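Local structure of diaminopimelate decarboxylase (Psychromonas ingrahamii, 4XG1) at residues Leu409-Leu412 against Trp413-Glu416; Ala306-Asn309 against Asp310-Pro314; Glu255-Thr258 against Ala259-Arg263; Phe211-Ala214 against Leu215-Leu219. The protein probably catalyses the pyridoxal-phosphate-dependent decarboxylation of meso-2,6-diaminopimelate to L-lysine, the last step of lysine biosynthesis, and works as a homodimer. All coordinates share one frame; numbering follows the deposited sequence.

Contact 1 (Leu409-Leu412 against Trp413-Glu416); sequences LKDL and WRGE
The indole of W413 folds back over the backbone of L409 and K410. From CB, a chi1 of 56° sets CG between the backbone N and the carbonyl carbon, and this turns the ring back along the preceding chain instead of outward. CE3 makes the first real contact, passing CB of L412 at 4.1 Å. Farther out, L409 O and K410 CA lie over one and the same face of the indole, 3.6 Å from CZ3 and from CZ2 respectively, and K410 CA makes a CH-pi contact with the six-membered ring. Cut back to an alanine at W413, the turn would probably lose the cover over L409 O and K410 CA, with a gap where the indole lies. Beyond the ring, the chain turns with a weak bond from R414 N to D411 O (3.4 Å). D411 OD1 and R414 NE can attract only as nearby charges, 4.3 Å apart, with no N-H pointing at the oxygen; R414 NH2 instead salt-bridges D411 of the second subunit. E416 likewise reaches R89 and R404 of that subunit. Two overlapping beta turns, type I from D411 to R414 and type II from W413 to E416, thus shape a C-terminal segment built into the dimer interface.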
loop_
_atom_site.group_PDB
_atom_site.type_symbol
_atom_site.label_atom_id
_atom_site.label_comp_id
_atom_site.label_asym_id
_atom_site.label_seq_id
_atom_site.Cartn_x
_atom_site.Cartn_y
_atom_site.Cartn_z
ATOM N N LEU B 409 -6.923 -14.859 -9.606
ATOM C CA LEU B 409 -7.132 -15.233 -8.232
ATOM C C LEU B 409 -6.083 -16.211 -7.726
ATOM O O LEU B 409 -5.554 -16.021 -6.646
ATOM C CB LEU B 409 -8.506 -15.874 -8.024
ATOM C CG LEU B 409 -9.739 -15.021 -8.218
ATOM C CD1 LEU B 409 -10.974 -15.913 -8.086
ATOM C CD2 LEU B 409 -9.796 -13.896 -7.214
ATOM N N LYS B 410 -5.742 -17.214 -8.514
ATOM C CA LYS B 410 -4.751 -18.203 -8.088
ATOM C C LYS B 410 -3.336 -17.628 -7.885
ATOM O O LYS B 410 -2.499 -18.251 -7.230
ATOM C CB LYS B 410 -4.731 -19.407 -9.020
ATOM C CG LYS B 410 -4.222 -19.108 -10.432
ATOM C CD LYS B 410 -4.414 -20.198 -11.445
ATOM C CE LYS B 410 -5.884 -20.407 -11.711
ATOM N NZ LYS B 410 -6.229 -19.723 -12.989
ATOM N N ASP B 411 -3.073 -16.425 -8.363
ATOM C CA ASP B 411 -1.825 -15.746 -8.029
ATOM C C ASP B 411 -1.818 -15.225 -6.605
ATOM O O ASP B 411 -0.742 -14.902 -6.086
ATOM C CB ASP B 411 -1.553 -14.558 -8.980
ATOM C CG ASP B 411 -1.401 -14.984 -10.455
ATOM O OD1 ASP B 411 -0.887 -16.124 -10.669
ATOM O OD2 ASP B 411 -1.750 -14.133 -11.373
ATOM N N LEU B 412 -2.992 -15.056 -5.995
ATOM C CA LEU B 412 -3.049 -14.395 -4.694
ATOM C C LEU B 412 -2.265 -15.156 -3.627
ATOM O O LEU B 412 -1.595 -14.552 -2.828
ATOM C CB LEU B 412 -4.478 -14.197 -4.236
ATOM C CG LEU B 412 -5.320 -13.168 -5.014
ATOM C CD1 LEU B 412 -6.773 -13.315 -4.646
ATOM C CD2 LEU B 412 -4.883 -11.765 -4.761
ATOM N N TRP B 413 -2.345 -16.484 -3.651
ATOM C CA TRP B 413 -1.736 -17.300 -2.623
ATOM C C TRP B 413 -0.508 -18.058 -3.160
ATOM O O TRP B 413 -0.083 -19.034 -2.576
ATOM C CB TRP B 413 -2.754 -18.267 -2.034
ATOM C CG TRP B 413 -3.390 -19.104 -3.030
ATOM C CD1 TRP B 413 -2.842 -20.173 -3.652
ATOM C CD2 TRP B 413 -4.715 -18.936 -3.593
ATOM N NE1 TRP B 413 -3.725 -20.687 -4.566
ATOM C CE2 TRP B 413 -4.888 -19.954 -4.553
ATOM C CE3 TRP B 413 -5.753 -18.032 -3.378
ATOM C CZ2 TRP B 413 -6.066 -20.109 -5.295
ATOM C CZ3 TRP B 413 -6.921 -18.180 -4.117
ATOM C CH2 TRP B 413 -7.068 -19.218 -5.062
ATOM N N ARG B 414 0.058 -17.620 -4.268
ATOM C CA ARG B 414 1.307 -18.149 -4.768
ATOM C C ARG B 414 2.391 -18.169 -3.709
ATOM O O ARG B 414 2.628 -17.215 -3.031
ATOM C CB ARG B 414 1.799 -17.384 -5.979
ATOM C CG ARG B 414 1.124 -17.772 -7.278
ATOM C CD ARG B 414 1.974 -17.615 -8.527
ATOM N NE ARG B 414 2.817 -16.470 -8.462
ATOM C CZ ARG B 414 4.121 -16.419 -8.668
ATOM N NH1 ARG B 414 4.848 -17.461 -8.951
ATOM N NH2 ARG B 414 4.679 -15.264 -8.559
ATOM N N GLY B 415 2.987 -19.310 -3.532
ATOM C CA GLY B 415 4.006 -19.522 -2.512
ATOM C C GLY B 415 3.533 -19.728 -1.086
ATOM O O GLY B 415 4.367 -19.749 -0.180
ATOM N N GLU B 416 2.219 -19.864 -0.887
ATOM C CA GLU B 416 1.643 -20.182 0.424
ATOM C C GLU B 416 1.446 -21.705 0.685
ATOM O O GLU B 416 1.271 -22.466 -0.264
ATOM C CB GLU B 416 0.315 -19.481 0.586
ATOM C CG GLU B 416 0.495 -17.992 0.723
ATOM C CD GLU B 416 -0.764 -17.231 1.101
ATOM O OE1 GLU B 416 -1.732 -17.829 1.609
ATOM O OE2 GLU B 416 -0.754 -16.004 0.882
#

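Contact 2 (Ala306-Asn309 against Asp310-Pro314); sequences AAMN and DLIRP. With LLP ((2S)-2-amino-6-[[3-hydroxy-2-methyl-5-(phosphonooxymethyl)pyridin-4-yl]methylideneamino]hexanoic acid), chain T.
A tight local turn, closed by D310 against A307, joins strand 300-304 to helix 313-317 in a buried loop that leads to the ligand pocket. D310 OD2 accepts the backbone N-H of A307 at 2.9 Å through its anti lone pair, while D310 N returns a bond to A307 O. That carbonyl oxygen is gripped twice: L311 N approaches in the carbonyl plane at 3.0 Å, whereas D310 N comes from above the plane. The D310 carboxylate swings back over the turn because chi1 of -60° sets CG beside its own backbone N. Next to it, the N309 amide points the same way, its plane 55° from that of the carboxylate, and a water bridges the two, taking a bond from N309 ND2 and giving one to D310 OD1. R387 reaches both groups, with a salt bridge to D310 OD2 and a hydrogen bond to N309 OD1. M308 CE and I312 CD1 approach each other at 4.4 Å, and both residues pack on the second subunit, on its L316 and I312 respectively. On the helix that follows, R313, a predicted substrate-binding residue, meets the LLP carboxylate with its guanidinium edge-on: NE to LLP O at 2.7 Å, N-H angle 169°, and NH2 to LLP OXT at 2.8 Å.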
loop_
_atom_site.group_PDB
_atom_site.type_symbol
_atom_site.label_atom_id
_atom_site.label_comp_id
_atom_site.label_asym_id
_atom_site.label_seq_id
_atom_site.Cartn_x
_atom_site.Cartn_y
_atom_site.Cartn_z
ATOM N N ALA B 306 -13.154 0.026 -8.028
ATOM C CA ALA B 306 -11.777 0.325 -7.617
ATOM C C ALA B 306 -11.767 0.720 -6.139
ATOM O O ALA B 306 -12.761 1.242 -5.638
ATOM C CB ALA B 306 -11.200 1.431 -8.454
ATOM N N ALA B 307 -10.639 0.512 -5.470
ATOM C CA ALA B 307 -10.518 0.782 -4.063
ATOM C C ALA B 307 -9.112 1.230 -3.672
ATOM O O ALA B 307 -8.254 1.413 -4.521
ATOM C CB ALA B 307 -10.913 -0.460 -3.282
ATOM N N MET B 308 -8.879 1.374 -2.375
ATOM C CA MET B 308 -7.616 1.825 -1.851
ATOM C C MET B 308 -6.471 0.881 -2.179
ATOM O O MET B 308 -5.319 1.314 -2.223
ATOM C CB MET B 308 -7.704 2.077 -0.334
ATOM C CG MET B 308 -7.833 0.804 0.462
ATOM S SD MET B 308 -8.117 1.078 2.222
ATOM C CE MET B 308 -6.427 1.328 2.686
ATOM N N ASN B 309 -6.754 -0.387 -2.421
ATOM C CA ASN B 309 -5.690 -1.287 -2.889
ATOM C C ASN B 309 -5.280 -1.025 -4.332
ATOM O O ASN B 309 -4.181 -1.400 -4.736
ATOM C CB ASN B 309 -6.063 -2.745 -2.779
ATOM C CG ASN B 309 -7.039 -3.143 -3.853
ATOM O OD1 ASN B 309 -8.169 -2.611 -3.892
ATOM N ND2 ASN B 309 -6.619 -4.020 -4.755
ATOM N N ASP B 310 -6.151 -0.394 -5.108
ATOM C CA ASP B 310 -5.796 0.007 -6.478
ATOM C C ASP B 310 -5.126 1.382 -6.469
ATOM O O ASP B 310 -4.149 1.609 -7.191
ATOM C CB ASP B 310 -7.049 0.048 -7.286
ATOM C CG ASP B 310 -7.751 -1.272 -7.333
ATOM O OD1 ASP B 310 -7.188 -2.228 -7.928
ATOM O OD2 ASP B 310 -8.919 -1.325 -6.902
ATOM N N LEU B 311 -5.650 2.281 -5.615
ATOM C CA LEU B 311 -5.160 3.646 -5.520
ATOM C C LEU B 311 -5.245 4.113 -4.119
ATOM O O LEU B 311 -6.345 4.374 -3.582
ATOM C CB LEU B 311 -5.995 4.588 -6.396
ATOM C CG LEU B 311 -5.643 6.077 -6.342
ATOM C CD1 LEU B 311 -4.323 6.356 -7.021
ATOM C CD2 LEU B 311 -6.707 6.890 -7.036
ATOM N N ILE B 312 -4.089 4.279 -3.488
ATOM C CA ILE B 312 -4.085 4.571 -2.047
ATOM C C ILE B 312 -3.978 6.058 -1.698
ATOM O O ILE B 312 -4.098 6.444 -0.537
ATOM C CB ILE B 312 -3.000 3.759 -1.338
ATOM C CG1 ILE B 312 -3.339 3.616 0.158
ATOM C CG2 ILE B 312 -1.652 4.423 -1.501
ATOM C CD1 ILE B 312 -2.555 2.563 0.883
ATOM N N ARG B 313 -3.745 6.890 -2.694
ATOM C CA ARG B 313 -3.344 8.283 -2.429
ATOM C C ARG B 313 -4.412 9.029 -1.633
ATOM O O ARG B 313 -4.094 9.713 -0.665
ATOM C CB ARG B 313 -2.967 9.036 -3.703
ATOM C CG ARG B 313 -2.004 8.289 -4.612
ATOM C CD ARG B 313 -1.215 9.187 -5.570
ATOM N NE ARG B 313 -0.531 10.253 -4.827
ATOM C CZ ARG B 313 -0.923 11.525 -4.731
ATOM N NH1 ARG B 313 -2.020 11.953 -5.343
ATOM N NH2 ARG B 313 -0.191 12.378 -4.026
ATOM N N PRO B 314 -5.684 8.881 -2.002
ATOM C CA PRO B 314 -6.696 9.550 -1.215
ATOM C C PRO B 314 -6.744 9.088 0.231
ATOM O O PRO B 314 -6.779 9.917 1.148
ATOM C CB PRO B 314 -8.003 9.194 -1.954
ATOM C CG PRO B 314 -7.573 8.943 -3.365
ATOM C CD PRO B 314 -6.259 8.229 -3.190
HETATM N N1 LLP T . 14.320 11.347 -6.086
HETATM C C2 LLP T . 14.256 10.910 -4.823
HETATM C "C2'" LLP T . 15.536 10.653 -4.068
HETATM C C3 LLP T . 12.923 10.677 -4.236
HETATM O O3 LLP T . 12.804 10.264 -2.953
HETATM C C4 LLP T . 11.725 10.952 -5.038
HETATM C "C4'" LLP T . 10.331 10.780 -4.522
HETATM C C5 LLP T . 11.928 11.432 -6.420
HETATM C C6 LLP T . 13.232 11.584 -6.868
HETATM C "C5'" LLP T . 10.786 11.729 -7.354
HETATM O OP4 LLP T . 9.952 12.715 -6.888
HETATM P P LLP T . 8.705 13.284 -7.717
HETATM O OP1 LLP T . 7.985 12.033 -8.198
HETATM O OP2 LLP T . 7.942 14.258 -6.789
HETATM O OP3 LLP T . 9.253 14.233 -8.800
HETATM N N LLP T . 3.891 8.340 -2.579
HETATM C CA LLP T . 3.903 9.860 -2.627
HETATM C CB LLP T . 5.083 10.377 -3.441
HETATM C CG LLP T . 6.320 10.770 -2.657
HETATM C CD LLP T . 7.585 10.182 -3.242
HETATM C CE LLP T . 8.822 10.784 -2.549
HETATM N NZ LLP T . 10.154 10.485 -3.113
HETATM C C LLP T . 2.651 10.330 -3.327
HETATM O O LLP T . 1.871 9.544 -3.837
HETATM O OXT LLP T . 2.366 11.511 -3.432
HETATM O O HOH W 1 -8.272 -4.616 -7.321
#

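Contact 3 (Glu255-Thr258 against Ala259-Arg263); sequences EYMT and AIINR
One face of helix 253-262 packs firmly through Y256 and I260, while its other side, at T258 and N262, is turned to solvent. The helix is the crossover of the beta-alpha-beta unit between strands 234-236 and 270-273 of the TIM barrel. On the inner side, the methyl CD1 of I260 sits over one face of the Y256 ring, 3.7 Å from its centroid and displaced toward the rim beside CE1, a CH-pi contact. CG of Y256 stands anti to the backbone N (chi1 152°), which leans the ring toward the next turn, while the I260 chain reaches back to meet it. F273 of the following strand backs both residues, and F211 of helix 209-227 meets the tyrosine ring edge-to-face. A serine in place of Y256 would probably leave the I260 methyl without the tyrosine ring beneath it and F211 without its edge-to-face partner. M257 and I261 form a second apolar pair, CG to CG1 at 3.9 Å, with M257 also pressed against F45, A48 and A49 of helix 35-49. The exposed side is looser. CG2 of T258 merely lies alongside the N262 amide, 3.7 Å from its ND2, and the threonine hydroxyl bonds back to A254 O. Main-chain bonds hold the turns together on both sides, but unevenly: I260 N to Y256 O is weak at 3.3 Å, whereas on the solvent side N262 N bonds T258 O at 2.7 Å with an N-H angle of 166°.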
loop_
_atom_site.group_PDB
_atom_site.type_symbol
_atom_site.label_atom_id
_atom_site.label_comp_id
_atom_site.label_asym_id
_atom_site.label_seq_id
_atom_site.Cartn_x
_atom_site.Cartn_y
_atom_site.Cartn_z
ATOM N N GLU B 255 9.731 25.876 -17.624
ATOM C CA GLU B 255 10.002 27.040 -16.737
ATOM C C GLU B 255 10.932 26.723 -15.566
ATOM O O GLU B 255 11.857 27.492 -15.237
ATOM C CB GLU B 255 8.698 27.546 -16.159
ATOM C CG GLU B 255 7.648 27.854 -17.212
ATOM C CD GLU B 255 6.216 27.831 -16.704
ATOM O OE1 GLU B 255 6.001 27.639 -15.488
ATOM O OE2 GLU B 255 5.288 28.007 -17.532
ATOM N N TYR B 256 10.670 25.586 -14.932
ATOM C CA TYR B 256 11.498 25.097 -13.848
ATOM C C TYR B 256 12.911 24.910 -14.291
ATOM O O TYR B 256 13.857 25.285 -13.567
ATOM C CB TYR B 256 10.908 23.764 -13.334
ATOM C CG TYR B 256 11.849 22.734 -12.712
ATOM C CD1 TYR B 256 12.171 22.783 -11.377
ATOM C CD2 TYR B 256 12.355 21.677 -13.447
ATOM C CE1 TYR B 256 12.986 21.797 -10.779
ATOM C CE2 TYR B 256 13.182 20.713 -12.854
ATOM C CZ TYR B 256 13.474 20.767 -11.515
ATOM O OH TYR B 256 14.277 19.807 -10.906
ATOM N N MET B 257 13.085 24.297 -15.458
ATOM C CA MET B 257 14.428 24.028 -15.969
ATOM C C MET B 257 15.202 25.323 -16.355
ATOM O O MET B 257 16.338 25.525 -15.933
ATOM C CB MET B 257 14.339 23.144 -17.182
ATOM C CG MET B 257 15.652 22.614 -17.633
ATOM S SD MET B 257 16.440 21.426 -16.572
ATOM C CE MET B 257 15.124 20.178 -16.578
ATOM N N THR B 258 14.558 26.201 -17.102
ATOM C CA THR B 258 15.161 27.465 -17.530
ATOM C C THR B 258 15.684 28.265 -16.345
ATOM O O THR B 258 16.847 28.705 -16.356
ATOM C CB THR B 258 14.144 28.366 -18.280
ATOM O OG1 THR B 258 13.395 27.588 -19.225
ATOM C CG2 THR B 258 14.861 29.411 -19.021
ATOM N N ALA B 259 14.861 28.411 -15.305
ATOM C CA ALA B 259 15.355 29.058 -14.087
ATOM C C ALA B 259 16.640 28.379 -13.575
ATOM O O ALA B 259 17.638 29.050 -13.205
ATOM C CB ALA B 259 14.285 29.055 -13.022
ATOM N N ILE B 260 16.649 27.060 -13.576
ATOM C CA ILE B 260 17.808 26.349 -13.057
ATOM C C ILE B 260 19.016 26.556 -13.954
ATOM O O ILE B 260 20.175 26.626 -13.464
ATOM C CB ILE B 260 17.488 24.846 -12.851
ATOM C CG1 ILE B 260 16.637 24.665 -11.601
ATOM C CG2 ILE B 260 18.759 24.014 -12.681
ATOM C CD1 ILE B 260 15.956 23.320 -11.492
ATOM N N ILE B 261 18.756 26.615 -15.255
ATOM C CA ILE B 261 19.827 26.735 -16.243
ATOM C C ILE B 261 20.393 28.148 -16.221
ATOM O O ILE B 261 21.616 28.309 -16.090
ATOM C CB ILE B 261 19.301 26.432 -17.650
ATOM C CG1 ILE B 261 18.735 25.026 -17.619
ATOM C CG2 ILE B 261 20.382 26.677 -18.715
ATOM C CD1 ILE B 261 19.611 23.989 -18.259
ATOM N N ASN B 262 19.498 29.139 -16.277
ATOM C CA ASN B 262 19.873 30.545 -16.101
ATOM C C ASN B 262 20.806 30.643 -14.886
ATOM O O ASN B 262 21.952 31.136 -15.012
ATOM C CB ASN B 262 18.661 31.475 -15.946
ATOM C CG ASN B 262 17.779 31.532 -17.197
ATOM O OD1 ASN B 262 18.198 31.139 -18.278
ATOM N ND2 ASN B 262 16.550 32.033 -17.048
ATOM N N ARG B 263 20.388 30.097 -13.739
ATOM C CA ARG B 263 21.291 30.111 -12.522
ATOM C C ARG B 263 22.658 29.456 -12.703
ATOM O O ARG B 263 23.581 29.661 -11.895
ATOM C CB ARG B 263 20.638 29.484 -11.263
ATOM C CG ARG B 263 20.050 30.441 -10.250
ATOM C CD ARG B 263 20.983 31.560 -9.780
ATOM N NE ARG B 263 22.080 31.121 -8.919
ATOM C CZ ARG B 263 23.397 31.298 -9.101
ATOM N NH1 ARG B 263 23.892 31.935 -10.158
ATOM N NH2 ARG B 263 24.256 30.826 -8.186
#

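Contact 4 (Phe211-Ala214 against Leu215-Leu219); sequences FIEA and LDKLL
E213 and K217 run side by side, one turn apart on helix 209-227, the crossover helix between strands 192-198 and 234-236 in a beta-alpha-beta unit of the TIM barrel. Their aliphatic parts do the touching: E213 CG and K217 CE are 4.0 Å apart. The opposite charges may attract, but no salt bridge closes, since E213 OE2 stays 4.1 Å from K217 NZ. E213 reaches this side by holding CG anti to its backbone N (chi1 -166°) with the rest of its chain extended, and K217 bends at chi2 to run alongside. A neighbouring i, i+4 pair puts CG2 of I212 4.0 Å from OD2 of D216, an apolar methyl beside a carboxylate rather than a polar pairing. Main-chain bonds set the spacing of these pairs. L215 N to F211 O measures 2.8 Å and D216 N to I212 O 2.9 Å, both close to straight, but the bond under the charged pair, K217 N to E213 O, is weak at 3.4 Å. The second shell then fixes the polar ends: D156 N bonds the E213 carboxylate, N154 takes the K217 ammonium, and R263 of helix 253-262 claims D216 in a salt bridge. Inward, L215 and L218 pack on L235 of strand 234-236, and F211 lies near G240, a predicted cofactor-binding residue, and touches I201 and L205. One turn beyond A214, the L218 side chain begins close to a backbone oxygen, its CG 3.1 Å from A214 O.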
loop_
_atom_site.group_PDB
_atom_site.type_symbol
_atom_site.label_atom_id
_atom_site.label_comp_id
_atom_site.label_asym_id
_atom_site.label_seq_id
_atom_site.Cartn_x
_atom_site.Cartn_y
_atom_site.Cartn_z
ATOM N N PHE B 211 13.758 25.342 -5.129
ATOM C CA PHE B 211 14.707 24.587 -5.951
ATOM C C PHE B 211 15.963 25.436 -6.170
ATOM O O PHE B 211 17.090 25.006 -5.949
ATOM C CB PHE B 211 14.050 24.221 -7.282
ATOM C CG PHE B 211 12.905 23.259 -7.144
ATOM C CD1 PHE B 211 13.153 21.916 -6.830
ATOM C CD2 PHE B 211 11.593 23.672 -7.307
ATOM C CE1 PHE B 211 12.102 21.003 -6.686
ATOM C CE2 PHE B 211 10.543 22.765 -7.170
ATOM C CZ PHE B 211 10.792 21.434 -6.841
ATOM N N ILE B 212 15.736 26.694 -6.496
ATOM C CA ILE B 212 16.829 27.632 -6.699
ATOM C C ILE B 212 17.598 27.811 -5.425
ATOM O O ILE B 212 18.823 27.722 -5.371
ATOM C CB ILE B 212 16.295 28.998 -7.134
ATOM C CG1 ILE B 212 15.510 28.902 -8.441
ATOM C CG2 ILE B 212 17.454 29.947 -7.331
ATOM C CD1 ILE B 212 16.269 28.297 -9.606
ATOM N N GLU B 213 16.865 28.092 -4.368
ATOM C CA GLU B 213 17.513 28.215 -3.072
ATOM C C GLU B 213 18.430 27.046 -2.793
ATOM O O GLU B 213 19.547 27.227 -2.339
ATOM C CB GLU B 213 16.494 28.393 -1.964
ATOM C CG GLU B 213 17.195 28.855 -0.691
ATOM C CD GLU B 213 16.301 29.515 0.347
ATOM O OE1 GLU B 213 15.080 29.762 0.111
ATOM O OE2 GLU B 213 16.843 29.819 1.422
ATOM N N ALA B 214 17.964 25.847 -3.083
ATOM C CA ALA B 214 18.747 24.635 -2.879
ATOM C C ALA B 214 19.978 24.573 -3.782
ATOM O O ALA B 214 21.087 24.227 -3.340
ATOM C CB ALA B 214 17.872 23.412 -3.129
ATOM N N LEU B 215 19.768 24.897 -5.050
ATOM C CA LEU B 215 20.876 24.975 -5.974
ATOM C C LEU B 215 22.010 25.903 -5.484
ATOM O O LEU B 215 23.178 25.465 -5.293
ATOM C CB LEU B 215 20.366 25.432 -7.336
ATOM C CG LEU B 215 21.399 25.717 -8.413
ATOM C CD1 LEU B 215 22.350 24.547 -8.516
ATOM C CD2 LEU B 215 20.694 25.964 -9.705
ATOM N N ASP B 216 21.657 27.166 -5.236
ATOM C CA ASP B 216 22.611 28.148 -4.686
ATOM C C ASP B 216 23.491 27.539 -3.612
ATOM O O ASP B 216 24.707 27.607 -3.697
ATOM C CB ASP B 216 21.864 29.369 -4.144
ATOM C CG ASP B 216 21.237 30.231 -5.263
ATOM O OD1 ASP B 216 21.552 29.984 -6.456
ATOM O OD2 ASP B 216 20.422 31.140 -4.963
ATOM N N LYS B 217 22.899 26.933 -2.598
ATOM C CA LYS B 217 23.687 26.468 -1.448
ATOM C C LYS B 217 24.520 25.295 -1.768
ATOM O O LYS B 217 25.521 25.039 -1.097
ATOM C CB LYS B 217 22.785 26.103 -0.297
ATOM C CG LYS B 217 21.716 27.183 -0.178
ATOM C CD LYS B 217 21.932 27.981 1.067
ATOM C CE LYS B 217 20.658 28.726 1.325
ATOM N NZ LYS B 217 20.739 29.459 2.601
ATOM N N LEU B 218 24.102 24.540 -2.765
ATOM C CA LEU B 218 24.903 23.407 -3.207
ATOM C C LEU B 218 26.095 23.847 -4.096
ATOM O O LEU B 218 27.171 23.246 -4.011
ATOM C CB LEU B 218 24.034 22.365 -3.942
ATOM C CG LEU B 218 22.935 21.700 -3.110
ATOM C CD1 LEU B 218 22.027 20.860 -3.996
ATOM C CD2 LEU B 218 23.461 20.857 -1.968
ATOM N N LEU B 219 25.908 24.902 -4.885
ATOM C CA LEU B 219 27.015 25.484 -5.659
ATOM C C LEU B 219 28.085 26.043 -4.742
ATOM O O LEU B 219 29.258 25.711 -4.870
ATOM C CB LEU B 219 26.530 26.569 -6.592
ATOM C CG LEU B 219 25.590 26.065 -7.687
ATOM C CD1 LEU B 219 25.060 27.196 -8.542
ATOM C CD2 LEU B 219 26.289 25.033 -8.556
#

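Contacts 3 and 4 are neighbours on the barrel, their centres about 12 Å apart, and touch directly: R263 NE bonds D216 OD1 at 2.8 Å, while R263 CB packs on L215 CD2. Both lie near the cofactor's phosphate end, the side chains of Y256 and F211 each about 8 Å from a bound LLP at their nearest atoms. Contact 2 lies on the other side of the chain's centre, about 35 Å from contact 3 between centres, yet its R313 holds the carboxylate end of LLP. Contact 1 is about 21 Å from contact 2, centre to centre, without touching it. Both reach the second subunit, whose E349 also bonds LLP, tying the dimer to the active site.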